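Local coordinates for protein deferrochelatase (Vibrio cholerae, PDB 5DE0) that binds heme b and probably works as a dye-decolorizing (DyP-type) peroxidase, a family that oxidises its substrates with hydrogen peroxide, at residues A36-P41 against M296-T301; S7-L12 against P292-L297. All blocks are in the same frame, centred on the assembly; numbering follows the deposited sequence.

Interaction 1 (A36-P41 against M296-T301); sequences ALKALP and MLQELT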
loop_
_atom_site.group_PDB
_atom_site.type_symbol
_atom_site.label_atom_id
_atom_site.label_comp_id
_atom_site.label_asym_id
_atom_site.label_seq_id
_atom_site.Cartn_x
_atom_site.Cartn_y
_atom_site.Cartn_z
ATOM N N ALA B 36 6.885 14.079 -20.363
ATOM C CA ALA B 36 6.130 13.841 -19.139
ATOM C C ALA B 36 7.046 13.459 -17.976
ATOM O O ALA B 36 6.772 13.798 -16.826
ATOM C CB ALA B 36 5.089 12.763 -19.366
ATOM N N LEU B 37 8.132 12.754 -18.277
ATOM C CA LEU B 37 9.096 12.370 -17.248
ATOM C C LEU B 37 9.909 13.577 -16.788
ATOM O O LEU B 37 10.227 13.712 -15.605
ATOM C CB LEU B 37 10.027 11.269 -17.762
ATOM C CG LEU B 37 9.374 9.914 -18.038
ATOM C CD1 LEU B 37 10.376 8.952 -18.652
ATOM C CD2 LEU B 37 8.779 9.330 -16.766
ATOM N N LYS B 38 10.240 14.452 -17.730
ATOM C CA LYS B 38 10.990 15.664 -17.421
ATOM C C LYS B 38 10.189 16.631 -16.561
ATOM O O LYS B 38 10.759 17.435 -15.823
ATOM C CB LYS B 38 11.415 16.378 -18.704
ATOM C CG LYS B 38 12.483 15.675 -19.508
ATOM C CD LYS B 38 12.937 16.570 -20.645
ATOM C CE LYS B 38 13.910 15.859 -21.550
ATOM N NZ LYS B 38 14.432 16.774 -22.604
ATOM N N ALA B 39 8.866 16.560 -16.675
ATOM C CA ALA B 39 7.983 17.491 -15.984
ATOM C C ALA B 39 7.688 17.042 -14.556
ATOM O O ALA B 39 6.994 17.735 -13.811
ATOM C CB ALA B 39 6.686 17.659 -16.762
ATOM N N LEU B 40 8.214 15.881 -14.178
ATOM C CA LEU B 40 8.016 15.359 -12.828
ATOM C C LEU B 40 8.635 16.242 -11.731
ATOM O O LEU B 40 7.965 16.515 -10.733
ATOM C CB LEU B 40 8.556 13.928 -12.725
ATOM C CG LEU B 40 7.703 12.851 -13.395
ATOM C CD1 LEU B 40 8.319 11.474 -13.206
ATOM C CD2 LEU B 40 6.284 12.888 -12.845
ATOM N N PRO B 41 9.900 16.692 -11.900
ATOM C CA PRO B 41 10.460 17.579 -10.870
ATOM C C PRO B 41 9.637 18.845 -10.626
ATOM O O PRO B 41 9.477 19.254 -9.475
ATOM C CB PRO B 41 11.834 17.944 -11.436
ATOM C CG PRO B 41 12.205 16.790 -12.277
ATOM C CD PRO B 41 10.924 16.321 -12.898
ATOM N N MET B 296 21.091 17.360 -16.952
ATOM C CA MET B 296 21.117 16.399 -18.050
ATOM C C MET B 296 19.725 15.842 -18.328
ATOM O O MET B 296 19.347 15.650 -19.482
ATOM C CB MET B 296 22.091 15.256 -17.750
ATOM C CG MET B 296 22.050 14.138 -18.783
ATOM S SD MET B 296 23.357 12.913 -18.591
ATOM C CE MET B 296 24.799 13.890 -19.000
ATOM N N LEU B 297 18.963 15.599 -17.265
ATOM C CA LEU B 297 17.598 15.098 -17.391
ATOM C C LEU B 297 16.742 16.026 -18.249
ATOM O O LEU B 297 15.946 15.571 -19.067
ATOM C CB LEU B 297 16.961 14.925 -16.009
ATOM C CG LEU B 297 15.495 14.485 -15.991
ATOM C CD1 LEU B 297 15.326 13.146 -16.693
ATOM C CD2 LEU B 297 14.965 14.417 -14.564
ATOM N N GLN B 298 16.919 17.331 -18.062
ATOM C CA GLN B 298 16.157 18.320 -18.814
ATOM C C GLN B 298 16.742 18.546 -20.207
ATOM O O GLN B 298 16.112 19.180 -21.055
ATOM C CB GLN B 298 16.100 19.644 -18.046
ATOM C CG GLN B 298 15.438 19.534 -16.683
ATOM C CD GLN B 298 13.997 19.068 -16.768
ATOM O OE1 GLN B 298 13.231 19.535 -17.612
ATOM N NE2 GLN B 298 13.621 18.138 -15.896
ATOM N N GLU B 299 17.944 18.026 -20.440
ATOM C CA GLU B 299 18.621 18.209 -21.721
ATOM C C GLU B 299 18.582 16.957 -22.591
ATOM O O GLU B 299 19.064 16.968 -23.722
ATOM C CB GLU B 299 20.077 18.631 -21.501
ATOM C CG GLU B 299 20.245 20.014 -20.892
ATOM C CD GLU B 299 19.753 21.124 -21.802
ATOM O OE1 GLU B 299 19.684 20.906 -23.032
ATOM O OE2 GLU B 299 19.435 22.218 -21.290
ATOM N N LEU B 300 18.020 15.877 -22.061
ATOM C CA LEU B 300 17.926 14.627 -22.809
ATOM C C LEU B 300 16.967 14.773 -23.982
ATOM O O LEU B 300 15.876 15.317 -23.838
ATOM C CB LEU B 300 17.470 13.481 -21.903
ATOM C CG LEU B 300 18.504 12.930 -20.920
ATOM C CD1 LEU B 300 17.871 11.900 -19.993
ATOM C CD2 LEU B 300 19.687 12.332 -21.664
ATOM N N THR B 301 17.380 14.290 -25.147
ATOM C CA THR B 301 16.536 14.341 -26.335
ATOM C C THR B 301 16.644 13.053 -27.142
ATOM O O THR B 301 17.700 12.419 -27.181
ATOM C CB THR B 301 16.897 15.541 -27.243
ATOM O OG1 THR B 301 18.321 15.626 -27.381
ATOM C CG2 THR B 301 16.368 16.842 -26.654
#
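K38 lies along the backbone of the 296-301 segment, and Q298 reaches back to the carbonyl of K38, a compact example of two side chains each grasping the other segment's main chain. At its base, CB of K38 rests 3.8 Å from OE1 of Q298. CG and CD then run past the oxygen end of the L297 carbonyl, each 3.5 Å from L297 O, and CE comes to 3.2 Å from the same oxygen. Beyond CG the chain is fully extended, which carries NZ to the carbonyls of Q298 and L300. There NZ of K38 makes a weak, 3.3 Å hydrogen bond to Q298 O. A second bond, to L300 O, is modelled so short that its geometry is doubtful. Carbonyl oxygens near the amine would be expected to suit its charged form.

The return grip is better defined. Q298 bends at its second torsion (chi2 -61°), bringing NE2 to 2.9 Å from K38 O. The N-H points almost straight at the acceptor (170°) and meets a lone pair in the carbonyl plane. Next to this bond, the P41 ring and L297 CD2 meet in a loose apolar contact.

The 36-41 segment spans the end of helix 30-38 and the start of helix 40-50, with L37 and L40 packed on strand 98-104. From helix 294-299 and the tail after it, L297 and L300 reach F62 of strand 57-62, which L37 also touches. The C-terminal helix is thereby joined to the helices lying against the N-terminal sheet.

Interaction 2 (S7-L12 against P292-L297); sequences SQTAIL and PSQVML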
loop_
_atom_site.group_PDB
_atom_site.type_symbol
_atom_site.label_atom_id
_atom_site.label_comp_id
_atom_site.label_asym_id
_atom_site.label_seq_id
_atom_site.Cartn_x
_atom_site.Cartn_y
_atom_site.Cartn_z
ATOM N N SER B 7 22.441 16.589 -8.151
ATOM C CA SER B 7 21.732 15.324 -8.281
ATOM C C SER B 7 20.226 15.525 -8.146
ATOM O O SER B 7 19.768 16.569 -7.673
ATOM C CB SER B 7 22.221 14.330 -7.229
ATOM O OG SER B 7 22.076 14.866 -5.924
ATOM N N GLN B 8 19.455 14.524 -8.557
ATOM C CA GLN B 8 18.008 14.569 -8.381
ATOM C C GLN B 8 17.672 14.391 -6.900
ATOM O O GLN B 8 18.356 13.659 -6.183
ATOM C CB GLN B 8 17.319 13.512 -9.250
ATOM C CG GLN B 8 17.572 13.716 -10.745
ATOM C CD GLN B 8 16.768 12.778 -11.631
ATOM O OE1 GLN B 8 15.539 12.801 -11.625
ATOM N NE2 GLN B 8 17.466 11.955 -12.408
ATOM N N THR B 9 16.617 15.068 -6.457
ATOM C CA THR B 9 16.345 15.272 -5.034
ATOM C C THR B 9 16.146 14.012 -4.188
ATOM O O THR B 9 16.203 14.080 -2.963
ATOM C CB THR B 9 15.094 16.146 -4.850
ATOM O OG1 THR B 9 13.964 15.499 -5.449
ATOM C CG2 THR B 9 15.296 17.512 -5.490
ATOM N N ALA B 10 15.910 12.871 -4.825
ATOM C CA ALA B 10 15.590 11.656 -4.078
ATOM C C ALA B 10 16.828 10.923 -3.561
ATOM O O ALA B 10 16.748 10.183 -2.582
ATOM C CB ALA B 10 14.753 10.718 -4.940
ATOM N N ILE B 11 17.967 11.144 -4.207
ATOM C CA ILE B 11 19.157 10.327 -3.978
ATOM C C ILE B 11 19.882 10.615 -2.661
ATOM O O ILE B 11 20.023 9.730 -1.816
ATOM C CB ILE B 11 20.159 10.500 -5.135
ATOM C CG1 ILE B 11 19.475 10.206 -6.472
ATOM C CG2 ILE B 11 21.363 9.595 -4.939
ATOM C CD1 ILE B 11 20.378 10.364 -7.671
ATOM N N LEU B 12 20.342 11.850 -2.492
ATOM C CA LEU B 12 21.168 12.222 -1.341
ATOM C C LEU B 12 20.469 12.202 0.031
ATOM O O LEU B 12 21.047 11.700 0.995
ATOM C CB LEU B 12 21.784 13.607 -1.574
ATOM C CG LEU B 12 23.238 13.621 -2.053
ATOM C CD1 LEU B 12 23.431 12.676 -3.227
ATOM C CD2 LEU B 12 23.671 15.033 -2.421
ATOM N N PRO B 292 20.475 10.523 -14.168
ATOM C CA PRO B 292 21.321 11.667 -14.515
ATOM C C PRO B 292 21.111 12.833 -13.558
ATOM O O PRO B 292 20.182 12.804 -12.748
ATOM C CB PRO B 292 20.855 12.029 -15.928
ATOM C CG PRO B 292 19.429 11.607 -15.958
ATOM C CD PRO B 292 19.338 10.376 -15.096
ATOM N N SER B 293 21.972 13.841 -13.643
ATOM C CA SER B 293 21.782 15.079 -12.901
ATOM C C SER B 293 20.495 15.762 -13.356
ATOM O O SER B 293 19.908 15.382 -14.372
ATOM C CB SER B 293 22.980 16.007 -13.093
ATOM O OG SER B 293 23.228 16.221 -14.471
ATOM N N GLN B 294 20.054 16.764 -12.604
ATOM C CA GLN B 294 18.834 17.483 -12.948
ATOM C C GLN B 294 18.968 18.167 -14.304
ATOM O O GLN B 294 18.019 18.207 -15.088
ATOM C CB GLN B 294 18.496 18.516 -11.875
ATOM C CG GLN B 294 18.434 17.960 -10.464
ATOM C CD GLN B 294 17.871 18.962 -9.477
ATOM O OE1 GLN B 294 17.154 19.887 -9.858
ATOM N NE2 GLN B 294 18.196 18.786 -8.202
ATOM N N VAL B 295 20.159 18.696 -14.573
ATOM C CA VAL B 295 20.425 19.404 -15.819
ATOM C C VAL B 295 20.363 18.469 -17.023
ATOM O O VAL B 295 19.663 18.749 -17.995
ATOM C CB VAL B 295 21.801 20.097 -15.791
ATOM C CG1 VAL B 295 22.114 20.716 -17.145
ATOM C CG2 VAL B 295 21.839 21.153 -14.698
ATOM N N MET B 296 21.091 17.360 -16.952
ATOM C CA MET B 296 21.117 16.399 -18.050
ATOM C C MET B 296 19.725 15.842 -18.328
ATOM O O MET B 296 19.347 15.650 -19.482
ATOM C CB MET B 296 22.091 15.256 -17.750
ATOM C CG MET B 296 22.050 14.138 -18.783
ATOM S SD MET B 296 23.357 12.913 -18.591
ATOM C CE MET B 296 24.799 13.890 -19.000
ATOM N N LEU B 297 18.963 15.599 -17.265
ATOM C CA LEU B 297 17.598 15.098 -17.391
ATOM C C LEU B 297 16.742 16.026 -18.249
ATOM O O LEU B 297 15.946 15.571 -19.067
ATOM C CB LEU B 297 16.961 14.925 -16.009
ATOM C CG LEU B 297 15.495 14.485 -15.991
ATOM C CD1 LEU B 297 15.326 13.146 -16.693
ATOM C CD2 LEU B 297 14.965 14.417 -14.564
HETATM O O HOH W 1 21.116 12.696 -10.402
#
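Q8 and Q294 each use a side-chain amide to hold the backbone of the opposing segment, showing how glutamines can join an irregular N-terminal segment to the start of a helix. Q8 places CG beside its own backbone N, with chi1 -61°, and runs extended beyond it. Its NE2 thus arrives 2.9 Å from P292 O. This bond is somewhat bent (152°), and its acceptor lies slightly off the plane of the Q8 amide. On the way, CG of Q8 passes 3.4 Å from P292 O, while the Q8 side chain runs at a slant to that of P292, with NE2 of Q8 3.6 Å from P292 CD. The other end of the amide, OE1, lies 3.4 Å from the methyl CD2 of L297, whose side chain crosses that of Q8 at about a right angle. That same oxygen accepts from V60 N of strand 57-62, so bonds at both ends fix the amide's rotation.

Q294 has a similar extended form, starting from the first turn of the helix. Its NE2 gives a nearly straight bond (172°) to S7 O at 2.8 Å. S7 O lies in the plane of the Q294 amide, whereas the donor stands tilted from the plane of the S7 carbonyl. CG of Q294 packs 3.4 Å from that oxygen as well. Just before the helix, S293 sits at the N-cap and accepts a weak capping bond from M296 N.

A water takes the Q8 N-H and also lies close to P292 O. Since both direct bonds run from neutral amides to main-chain carbonyls, the junction relies on precise side-chain placement without using charge, and the carbonyls of S7 and P292 each gain a donor from the facing segment.

In the fold
From the N terminus, the chain first passes the 7-12 loop ahead of strand 18-26, then the helices around 36-41, and its C-terminal helix comes back to both. Interaction 2 closes a loop of about 280 residues and interaction 1 one of about 255. The closures cross without nesting, because the earlier N-terminal segment meets the earlier part of the closing helix. Both contacts use helix 294-299, share M296 and L297, and have centres about 10 Å apart. That helix follows strand 281-291 at an edge of the C-terminal sheet, so the two contacts join the ferredoxin-like halves of the DyP fold.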